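Local structure of uncharacterized protein (Bordetella bronchiseptica, 4XG0) at residues S113-G117 against D169-V174; T148-G152 against V211-L215; Q266-R271 against L321-G325; L292-W298 against R338-L342. The protein belongs to the DUF1537 family and is probably a kinase acting in the catabolism of acid sugars, with a sugar-binding N-terminal and a nucleotide-binding C-terminal domain. All coordinates share one frame; numbering follows the deposited sequence.

Contact 1. Residues S113-G117 against D169-V174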
# COMPACT_ATOMS: atom_id res chain seq x y z
N SER A 113 19.64 -0.97 5.70
CA SER A 113 19.27 -2.38 5.82
C SER A 113 20.29 -3.14 6.62
O SER A 113 19.93 -4.14 7.24
CB SER A 113 19.11 -3.07 4.46
OG SER A 113 20.30 -3.06 3.72
N THR A 114 21.55 -2.71 6.56
CA THR A 114 22.60 -3.41 7.29
C THR A 114 23.00 -2.75 8.61
O THR A 114 24.09 -3.02 9.13
CB THR A 114 23.83 -3.70 6.40
OG1 THR A 114 24.22 -2.53 5.67
CG2 THR A 114 23.54 -4.85 5.44
N LEU A 115 22.11 -1.94 9.18
CA LEU A 115 22.23 -1.46 10.58
C LEU A 115 23.33 -0.44 10.87
O LEU A 115 23.55 -0.15 12.03
CB LEU A 115 22.48 -2.64 11.54
CG LEU A 115 21.63 -3.87 11.31
CD1 LEU A 115 21.94 -4.94 12.36
CD2 LEU A 115 20.13 -3.54 11.33
N ARG A 116 24.01 0.09 9.85
CA ARG A 116 25.08 1.03 10.09
C ARG A 116 24.47 2.32 10.59
O ARG A 116 23.48 2.81 10.03
CB ARG A 116 25.93 1.28 8.84
CG ARG A 116 26.73 0.07 8.40
CD ARG A 116 27.31 0.26 7.01
NE ARG A 116 26.28 0.32 5.98
CZ ARG A 116 26.49 0.62 4.70
NH1 ARG A 116 27.71 0.90 4.26
NH2 ARG A 116 25.47 0.64 3.83
N GLY A 117 25.05 2.85 11.66
CA GLY A 117 24.60 4.08 12.26
C GLY A 117 24.49 3.98 13.78
O GLY A 117 24.79 2.94 14.36
N ASP A 169 33.29 -1.78 7.84
CA ASP A 169 33.00 -0.56 7.11
C ASP A 169 33.97 0.51 7.62
O ASP A 169 34.14 0.66 8.83
CB ASP A 169 31.55 -0.13 7.34
CG ASP A 169 31.12 1.00 6.42
OD1 ASP A 169 30.65 0.71 5.30
OD2 ASP A 169 31.22 2.18 6.82
N PRO A 170 34.62 1.24 6.70
CA PRO A 170 35.64 2.20 7.14
C PRO A 170 35.09 3.27 8.09
O PRO A 170 35.81 3.71 8.99
CB PRO A 170 36.11 2.84 5.83
CG PRO A 170 35.79 1.84 4.78
CD PRO A 170 34.53 1.18 5.23
N VAL A 171 33.84 3.67 7.89
CA VAL A 171 33.28 4.80 8.62
C VAL A 171 32.44 4.40 9.84
O VAL A 171 32.53 5.05 10.89
CB VAL A 171 32.43 5.70 7.69
CG1 VAL A 171 32.12 7.02 8.37
CG2 VAL A 171 33.15 5.93 6.36
N THR A 172 31.62 3.35 9.70
CA THR A 172 30.72 2.90 10.78
C THR A 172 30.51 1.38 10.77
O THR A 172 29.46 0.89 10.33
CB THR A 172 29.31 3.53 10.67
OG1 THR A 172 28.74 3.20 9.40
CG2 THR A 172 29.38 5.05 10.82
N PRO A 173 31.49 0.63 11.27
CA PRO A 173 31.38 -0.82 11.41
C PRO A 173 30.14 -1.28 12.16
O PRO A 173 29.60 -0.56 13.01
CB PRO A 173 32.64 -1.18 12.20
CG PRO A 173 33.64 -0.18 11.75
CD PRO A 173 32.86 1.10 11.56
N VAL A 174 29.70 -2.49 11.86
CA VAL A 174 28.56 -3.12 12.53
C VAL A 174 29.06 -4.24 13.45
O VAL A 174 29.77 -5.13 13.00
CB VAL A 174 27.61 -3.72 11.51
CG1 VAL A 174 26.45 -4.43 12.18
CG2 VAL A 174 27.09 -2.63 10.58
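Arg116 meets the 169-174 loop along nearly its whole length. The tight part is made by the start of its chain. Arg116 CG lies 3.5 Å from Val174 CG2 and 3.4 Å from the carbonyl oxygen Thr172 O, while Arg116 CB abuts Thr172 OG1. Val174 is buried, and its CG2 also sits 3.4 Å from Thr114 O; a compact branched residue fits between the arginine stem and the backbone. The solvent side is the exposed Pro170-Val171 turn, which does not touch 113-117; before it the packing gives way to one charged pair. A bend at chi3 (-66°) swings the guanidinium across Asp169, giving a salt bridge of 3.1 Å between Arg116 NH1 and Asp169 OD1. The oxygen lies at the guanidinium edge, but the nitrogen approaches from above the carboxylate, whose plane is turned 80° away. The other oxygen, Asp169 OD2, accepts from Val171 N, an Asx turn, and Thr172 N, an Asx motif, fixing the carboxylate. Arg116 NE pairs with Asp112, and a citrate, probably from the crystallisation liquor, lies beside it, hydrogen-bonded by Ser113 OG. Paired with both aspartates, the guanidinium is held beside the citrate, consistent with a pocket for an anionic ligand.

Contact 2. Residues T148-G152 against V211-L215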
# COMPACT_ATOMS: atom_id res chain seq x y z
N THR A 148 17.48 -9.87 5.09
CA THR A 148 16.33 -10.47 5.73
C THR A 148 16.56 -10.37 7.23
O THR A 148 17.67 -10.12 7.66
CB THR A 148 16.12 -11.92 5.31
OG1 THR A 148 17.29 -12.72 5.61
CG2 THR A 148 15.84 -11.98 3.81
N VAL A 149 15.48 -10.53 8.00
CA VAL A 149 15.55 -10.55 9.45
C VAL A 149 15.06 -11.93 9.89
O VAL A 149 13.89 -12.32 9.63
CB VAL A 149 14.73 -9.42 10.10
CG1 VAL A 149 14.69 -9.59 11.61
CG2 VAL A 149 15.33 -8.04 9.73
N ARG A 150 15.96 -12.67 10.53
CA ARG A 150 15.75 -14.07 10.90
C ARG A 150 15.97 -14.28 12.40
O ARG A 150 17.09 -14.16 12.88
CB ARG A 150 16.73 -14.96 10.14
CG ARG A 150 16.61 -14.80 8.64
CD ARG A 150 17.40 -15.89 7.91
NE ARG A 150 17.61 -15.50 6.53
CZ ARG A 150 18.15 -16.28 5.59
NH1 ARG A 150 18.28 -15.81 4.35
NH2 ARG A 150 18.56 -17.52 5.87
N GLN A 151 14.89 -14.62 13.11
CA GLN A 151 14.91 -14.69 14.56
C GLN A 151 15.60 -13.43 15.13
O GLN A 151 16.40 -13.49 16.09
CB GLN A 151 15.57 -15.99 15.04
CG GLN A 151 14.82 -17.22 14.52
CD GLN A 151 15.16 -18.50 15.25
OE1 GLN A 151 16.28 -18.97 15.21
NE2 GLN A 151 14.16 -19.07 15.89
N GLY A 152 15.27 -12.30 14.50
CA GLY A 152 15.72 -10.99 14.92
C GLY A 152 17.09 -10.59 14.40
O GLY A 152 17.53 -9.46 14.67
N VAL A 211 11.23 -5.98 17.28
CA VAL A 211 11.80 -6.41 16.01
C VAL A 211 10.91 -7.50 15.40
O VAL A 211 10.55 -8.45 16.07
CB VAL A 211 13.24 -6.94 16.22
CG1 VAL A 211 13.86 -7.37 14.92
CG2 VAL A 211 14.10 -5.88 16.86
N VAL A 212 10.58 -7.35 14.12
CA VAL A 212 9.76 -8.32 13.40
C VAL A 212 10.54 -8.94 12.24
O VAL A 212 11.22 -8.28 11.47
CB VAL A 212 8.44 -7.69 12.89
CG1 VAL A 212 7.60 -8.74 12.15
CG2 VAL A 212 7.67 -7.05 14.05
N ASP A 213 10.49 -10.27 12.16
CA ASP A 213 11.18 -11.00 11.15
C ASP A 213 10.55 -10.70 9.80
O ASP A 213 9.36 -10.36 9.70
CB ASP A 213 11.07 -12.50 11.42
CG ASP A 213 12.18 -13.04 12.26
OD1 ASP A 213 12.87 -12.27 12.97
OD2 ASP A 213 12.36 -14.29 12.22
N ALA A 214 11.35 -10.88 8.77
CA ALA A 214 10.83 -10.91 7.41
C ALA A 214 11.85 -11.59 6.52
O ALA A 214 13.01 -11.17 6.47
CB ALA A 214 10.59 -9.50 6.91
N LEU A 215 11.42 -12.62 5.81
CA LEU A 215 12.28 -13.29 4.83
C LEU A 215 12.06 -12.79 3.38
O LEU A 215 12.96 -12.88 2.52
CB LEU A 215 11.99 -14.77 4.88
CG LEU A 215 13.05 -15.72 4.36
CD1 LEU A 215 14.37 -15.53 5.13
CD2 LEU A 215 12.54 -17.13 4.53
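Asp213 sets its carboxylate against the turn that follows strand 147-150, overlapping the backbone from Val149 O to Gly152 N. Each oxygen takes one amide: Gln151 N donates to Asp213 OD2 at 2.7 Å and Gly152 N to Asp213 OD1 at 2.8 Å. The second bond uses the syn lone pair of OD1; the first arrives on the syn side of OD2, 20° out of the carboxylate plane. Aspartate suits this place because its short chain presents two acceptors to consecutive N-H groups, so that the carboxylate meets the turn with its oxygen edge and its rotation is fixed. Gly152 has positive phi (84°), a conformation that favours glycine.

Beside this grip, Val149 and Ala214 form a single antiparallel bridge, a hydrogen-bonded pair. Val149 N gives to Ala214 O and Ala214 N returns to Val149 O, both at 3.0 Å. With CG1 of Val149 anti to the backbone N (chi1 173°), that methyl reaches 4.1 Å from Val211 CG1 and also packs on Val212 O, a buried oxygen with no hydrogen-bond partner.

At the outer end, Leu215 CD1 lies over one face of the Arg150 guanidinium, 3.5 Å from Arg150 NE, and alongside Thr148. Thr148 OG1 receives Arg150 NE in the guanidinium plane at 2.9 Å, orienting the arginine.

The bridge thus joins the small antiparallel sheet, where Thr148 pairs with Tyr155, to the chain that continues from strand 209-212 of the large parallel sheet. Helix 217-230 packs on Val212 and Ala214, while helix 179-183 packs on Val211.

Contact 3. Residues Q266-R271 against L321-G325. With SO4 (sulfate ion), chain F.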
# COMPACT_ATOMS: atom_id res chain seq x y z
N GLN A 266 -16.56 -14.15 -21.63
CA GLN A 266 -16.68 -15.59 -21.53
C GLN A 266 -15.35 -16.31 -21.83
O GLN A 266 -15.32 -17.54 -21.89
CB GLN A 266 -17.76 -16.09 -22.49
CG GLN A 266 -19.12 -15.48 -22.20
CD GLN A 266 -19.61 -15.79 -20.79
OE1 GLN A 266 -19.46 -16.91 -20.29
NE2 GLN A 266 -20.21 -14.79 -20.14
N HIS A 267 -14.28 -15.54 -22.02
CA HIS A 267 -12.93 -16.12 -22.14
C HIS A 267 -12.62 -16.86 -20.85
O HIS A 267 -12.94 -16.35 -19.77
CB HIS A 267 -11.88 -15.03 -22.38
CG HIS A 267 -11.84 -14.53 -23.79
ND1 HIS A 267 -11.55 -15.36 -24.85
CD2 HIS A 267 -12.06 -13.31 -24.31
CE1 HIS A 267 -11.60 -14.66 -25.97
NE2 HIS A 267 -11.91 -13.42 -25.68
N SER A 268 -12.04 -18.05 -20.96
CA SER A 268 -11.80 -18.89 -19.80
C SER A 268 -10.88 -18.20 -18.81
O SER A 268 -11.01 -18.38 -17.61
CB SER A 268 -11.17 -20.21 -20.22
OG SER A 268 -9.84 -20.00 -20.63
N ALA A 269 -9.94 -17.41 -19.31
CA ALA A 269 -9.05 -16.68 -18.44
C ALA A 269 -9.85 -15.81 -17.48
O ALA A 269 -9.60 -15.80 -16.28
CB ALA A 269 -8.10 -15.82 -19.26
N ALA A 270 -10.83 -15.08 -18.01
CA ALA A 270 -11.66 -14.20 -17.20
C ALA A 270 -12.50 -14.99 -16.20
O ALA A 270 -12.70 -14.56 -15.07
CB ALA A 270 -12.58 -13.35 -18.08
N ARG A 271 -13.00 -16.14 -16.61
CA ARG A 271 -13.86 -16.90 -15.70
C ARG A 271 -13.01 -17.43 -14.54
O ARG A 271 -13.47 -17.42 -13.40
CB ARG A 271 -14.55 -18.07 -16.40
CG ARG A 271 -15.17 -17.70 -17.73
CD ARG A 271 -16.17 -16.64 -17.62
NE ARG A 271 -17.36 -17.01 -16.85
CZ ARG A 271 -18.45 -16.24 -16.76
NH1 ARG A 271 -18.49 -15.06 -17.39
NH2 ARG A 271 -19.49 -16.65 -16.05
N LEU A 321 -20.83 -10.81 -12.33
CA LEU A 321 -20.37 -11.83 -13.26
C LEU A 321 -21.42 -12.12 -14.35
O LEU A 321 -22.53 -12.55 -14.05
CB LEU A 321 -20.05 -13.10 -12.48
CG LEU A 321 -19.44 -14.26 -13.28
CD1 LEU A 321 -18.19 -13.77 -14.02
CD2 LEU A 321 -19.14 -15.44 -12.36
N ALA A 322 -21.04 -11.91 -15.61
CA ALA A 322 -21.96 -12.13 -16.73
C ALA A 322 -22.22 -13.60 -16.95
O ALA A 322 -21.31 -14.39 -16.88
CB ALA A 322 -21.39 -11.54 -18.00
N PRO A 323 -23.47 -13.97 -17.24
CA PRO A 323 -23.67 -15.30 -17.81
C PRO A 323 -23.42 -15.27 -19.33
O PRO A 323 -23.44 -14.20 -19.96
CB PRO A 323 -25.14 -15.58 -17.50
CG PRO A 323 -25.77 -14.27 -17.51
CD PRO A 323 -24.76 -13.29 -16.99
N GLU A 324 -23.18 -16.43 -19.91
CA GLU A 324 -23.02 -16.57 -21.34
C GLU A 324 -24.35 -16.31 -22.06
O GLU A 324 -25.42 -16.58 -21.52
CB GLU A 324 -22.51 -17.98 -21.66
CG GLU A 324 -22.21 -18.24 -23.13
CD GLU A 324 -20.98 -19.14 -23.34
OE1 GLU A 324 -20.33 -19.54 -22.34
OE2 GLU A 324 -20.68 -19.45 -24.51
N GLY A 325 -24.26 -15.78 -23.28
CA GLY A 325 -25.41 -15.62 -24.15
C GLY A 325 -25.95 -14.20 -24.26
O GLY A 325 -25.23 -13.21 -24.12
S SO4 F . -10.87 -18.68 -24.76
O1 SO4 F . -11.54 -19.39 -23.67
O2 SO4 F . -10.06 -17.56 -24.26
O3 SO4 F . -10.03 -19.63 -25.48
O4 SO4 F . -11.86 -18.14 -25.70
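Successive turns at chi2 (-59°) and chi3 (-65°) fold the Arg271 chain so that its guanidinium reaches Ala322, and a chi2 bend lays the Gln266 amide alongside the same carbonyl. Both terminal nitrogens of Arg271 donate to the one oxygen Ala322 O, NH1 at 2.9 Å and NH2 at 3.0 Å, with the oxygen in the guanidinium plane. The NH2 bond comes in close to the line of the carbonyl. Gln266 NE2 adds a weak third hydrogen bond to Ala322 O at 3.5 Å. Leu321 CD1 lies over one face, 3.6 Å from Arg271 NH1, and Gln266 OE1 over the opposite face, both toward the rim. Arginine suits the place, donating in its plane while its faces take neighbouring groups. A further Arg271 NH1 bond to Ser265 O ties it to the turn before helix 268-279.

Glu324 packs on Gln266 through its CB, 3.5 Å from Gln266 OE1; their OE1 atoms, both acceptors, lie 3.4 Å apart without a bond. At the N-terminus of that helix a sulfate, probably from the crystallisation liquor, takes the one N-H of His267 ND1 in a bifurcated bond to its O2 (2.7 Å) and O4, and accepts from Ser268 N.

The Arg271 bonds join the helix's first turn to the loop just after strand 317-321. The sulfate suggests a place that can accept an anion, consistent with, but no proof of, phosphate binding.

Contact 4. Residues L292-W298 against R338-L342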
# COMPACT_ATOMS: atom_id res chain seq x y z
N LEU A 292 -30.59 -11.61 -14.97
CA LEU A 292 -29.93 -10.40 -15.40
C LEU A 292 -30.93 -9.39 -16.03
O LEU A 292 -30.77 -8.18 -15.85
CB LEU A 292 -28.79 -10.74 -16.35
CG LEU A 292 -28.02 -9.55 -16.90
CD1 LEU A 292 -27.54 -8.63 -15.80
CD2 LEU A 292 -26.87 -10.12 -17.71
N ALA A 293 -31.94 -9.89 -16.76
CA ALA A 293 -32.94 -9.01 -17.38
C ALA A 293 -34.08 -8.62 -16.43
O ALA A 293 -34.99 -7.90 -16.83
CB ALA A 293 -33.52 -9.67 -18.65
N ASP A 294 -34.02 -9.09 -15.18
CA ASP A 294 -35.09 -8.90 -14.21
C ASP A 294 -34.65 -7.90 -13.14
O ASP A 294 -33.77 -8.19 -12.32
CB ASP A 294 -35.42 -10.24 -13.56
CG ASP A 294 -36.69 -10.19 -12.72
OD1 ASP A 294 -37.11 -9.08 -12.32
OD2 ASP A 294 -37.26 -11.27 -12.47
N ASP A 295 -35.20 -6.70 -13.18
CA ASP A 295 -34.62 -5.65 -12.35
C ASP A 295 -34.87 -5.96 -10.88
O ASP A 295 -34.13 -5.47 -10.00
CB ASP A 295 -35.14 -4.26 -12.72
CG ASP A 295 -34.18 -3.16 -12.31
OD1 ASP A 295 -33.00 -3.19 -12.74
OD2 ASP A 295 -34.62 -2.25 -11.56
N ARG A 296 -35.89 -6.76 -10.61
CA ARG A 296 -36.19 -7.19 -9.25
C ARG A 296 -35.05 -7.99 -8.63
O ARG A 296 -34.75 -7.85 -7.44
CB ARG A 296 -37.47 -8.01 -9.22
CG ARG A 296 -38.70 -7.13 -9.49
CD ARG A 296 -39.95 -7.94 -9.72
NE ARG A 296 -39.76 -8.87 -10.82
CZ ARG A 296 -40.72 -9.62 -11.35
NH1 ARG A 296 -41.96 -9.55 -10.87
NH2 ARG A 296 -40.44 -10.44 -12.35
N ASN A 297 -34.39 -8.81 -9.45
CA ASN A 297 -33.27 -9.62 -8.97
C ASN A 297 -32.08 -8.70 -8.63
O ASN A 297 -31.41 -8.87 -7.61
CB ASN A 297 -32.88 -10.64 -10.05
CG ASN A 297 -31.95 -11.73 -9.54
OD1 ASN A 297 -30.73 -11.54 -9.47
ND2 ASN A 297 -32.52 -12.89 -9.22
N TRP A 298 -31.83 -7.70 -9.47
CA TRP A 298 -30.77 -6.72 -9.21
C TRP A 298 -31.05 -5.97 -7.91
O TRP A 298 -30.18 -5.88 -7.04
CB TRP A 298 -30.69 -5.70 -10.35
CG TRP A 298 -29.84 -4.47 -10.05
CD1 TRP A 298 -30.29 -3.19 -9.87
CD2 TRP A 298 -28.42 -4.42 -9.90
NE1 TRP A 298 -29.23 -2.35 -9.62
CE2 TRP A 298 -28.07 -3.09 -9.64
CE3 TRP A 298 -27.40 -5.38 -9.97
CZ2 TRP A 298 -26.78 -2.68 -9.44
CZ3 TRP A 298 -26.12 -4.98 -9.77
CH2 TRP A 298 -25.81 -3.63 -9.51
N ARG A 338 -26.33 -4.33 -20.27
CA ARG A 338 -27.07 -4.41 -19.02
C ARG A 338 -26.16 -4.39 -17.79
O ARG A 338 -26.43 -3.65 -16.84
CB ARG A 338 -27.92 -5.68 -19.04
CG ARG A 338 -28.69 -5.97 -17.76
CD ARG A 338 -29.83 -5.02 -17.58
NE ARG A 338 -30.68 -5.39 -16.45
CZ ARG A 338 -31.44 -4.52 -15.80
NH1 ARG A 338 -32.18 -4.93 -14.77
NH2 ARG A 338 -31.46 -3.24 -16.16
N LEU A 339 -25.11 -5.20 -17.79
CA LEU A 339 -24.17 -5.19 -16.66
C LEU A 339 -23.55 -3.80 -16.49
O LEU A 339 -23.36 -3.31 -15.37
CB LEU A 339 -23.08 -6.26 -16.83
CG LEU A 339 -23.45 -7.65 -16.32
CD1 LEU A 339 -22.27 -8.58 -16.54
CD2 LEU A 339 -23.85 -7.62 -14.84
N GLY A 340 -23.27 -3.15 -17.62
CA GLY A 340 -22.70 -1.82 -17.60
C GLY A 340 -23.64 -0.83 -16.97
O GLY A 340 -23.24 0.01 -16.15
N GLU A 341 -24.90 -0.90 -17.35
CA GLU A 341 -25.89 0.02 -16.80
C GLU A 341 -26.05 -0.20 -15.30
O GLU A 341 -26.11 0.77 -14.54
CB GLU A 341 -27.23 -0.12 -17.51
CG GLU A 341 -27.23 0.48 -18.90
CD GLU A 341 -28.23 1.62 -19.05
OE1 GLU A 341 -29.45 1.33 -19.16
OE2 GLU A 341 -27.81 2.80 -19.07
N LEU A 342 -26.14 -1.46 -14.88
CA LEU A 342 -26.30 -1.75 -13.43
C LEU A 342 -25.06 -1.32 -12.60
O LEU A 342 -25.18 -0.72 -11.52
CB LEU A 342 -26.61 -3.24 -13.23
CG LEU A 342 -27.93 -3.70 -13.87
CD1 LEU A 342 -28.16 -5.19 -13.73
CD2 LEU A 342 -29.13 -2.94 -13.29
O HOH W 1 -31.25 -7.42 -13.44
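A mixed polar and apolar packing of helix 334-349 on two successive helical pieces, the end of helix 289-292 and the start of helix 295-304, forms this contact in the nucleotide-binding domain. Arg338 supplies the polar part. Its NE donates almost straight (171°) to Leu292 O at 2.9 Å, in the carbonyl plane, and its NH1 forms a 2.8 Å salt bridge to Asp295 OD1 through the anti lone pair. A bend at chi2 (72°) carries the guanidinium to both, and Asp295 OD1 also pairs with Arg345. A water accepts from Arg338 NH1 and lies near Leu292 O and Asp294 O.

Asp294 is the N-cap of helix 295-304: its OD1 accepts from Arg296 N, and its carboxylate also binds the Arg296 guanidinium.

Leucines, with branched ends, fill the rest. Leu342 CD2 sits 3.5 Å above the centroid of the five-membered ring of Trp298, 5° off its normal, a CH-pi contact, while Leu342 CB lies over the six-membered ring, with CD1 at its edge. Leu292 CD1 packs on Arg338 CG at 3.5 Å and on Leu339 CD2 at 3.9 Å. Trp285 of strand 283-285 touches Leu292, Leu339 and Leu342, and meets the Trp298 ring edge-to-face.

The four contacts divide between two domains. Contacts 1 and 2 come first along the chain, with alternating segments, in the sugar-binding domain; their centres are 18 Å apart and they do not touch. Strand 153-156 lies near both, packing on Thr114 and Leu115 of contact 1 and on 148-150 of contact 2. Contacts 3 and 4, also interleaved, lie in the nucleotide-binding domain with centres 17 Å apart, and meet directly where Ala322 CB packs 3.4 Å from Leu339 CD1. The centres of contacts 1 and 4 are 63 Å apart, in separate domains; as the crystal form is a domain-swapped dimer, this spacing within one chain need not be that of domains sharing an active site.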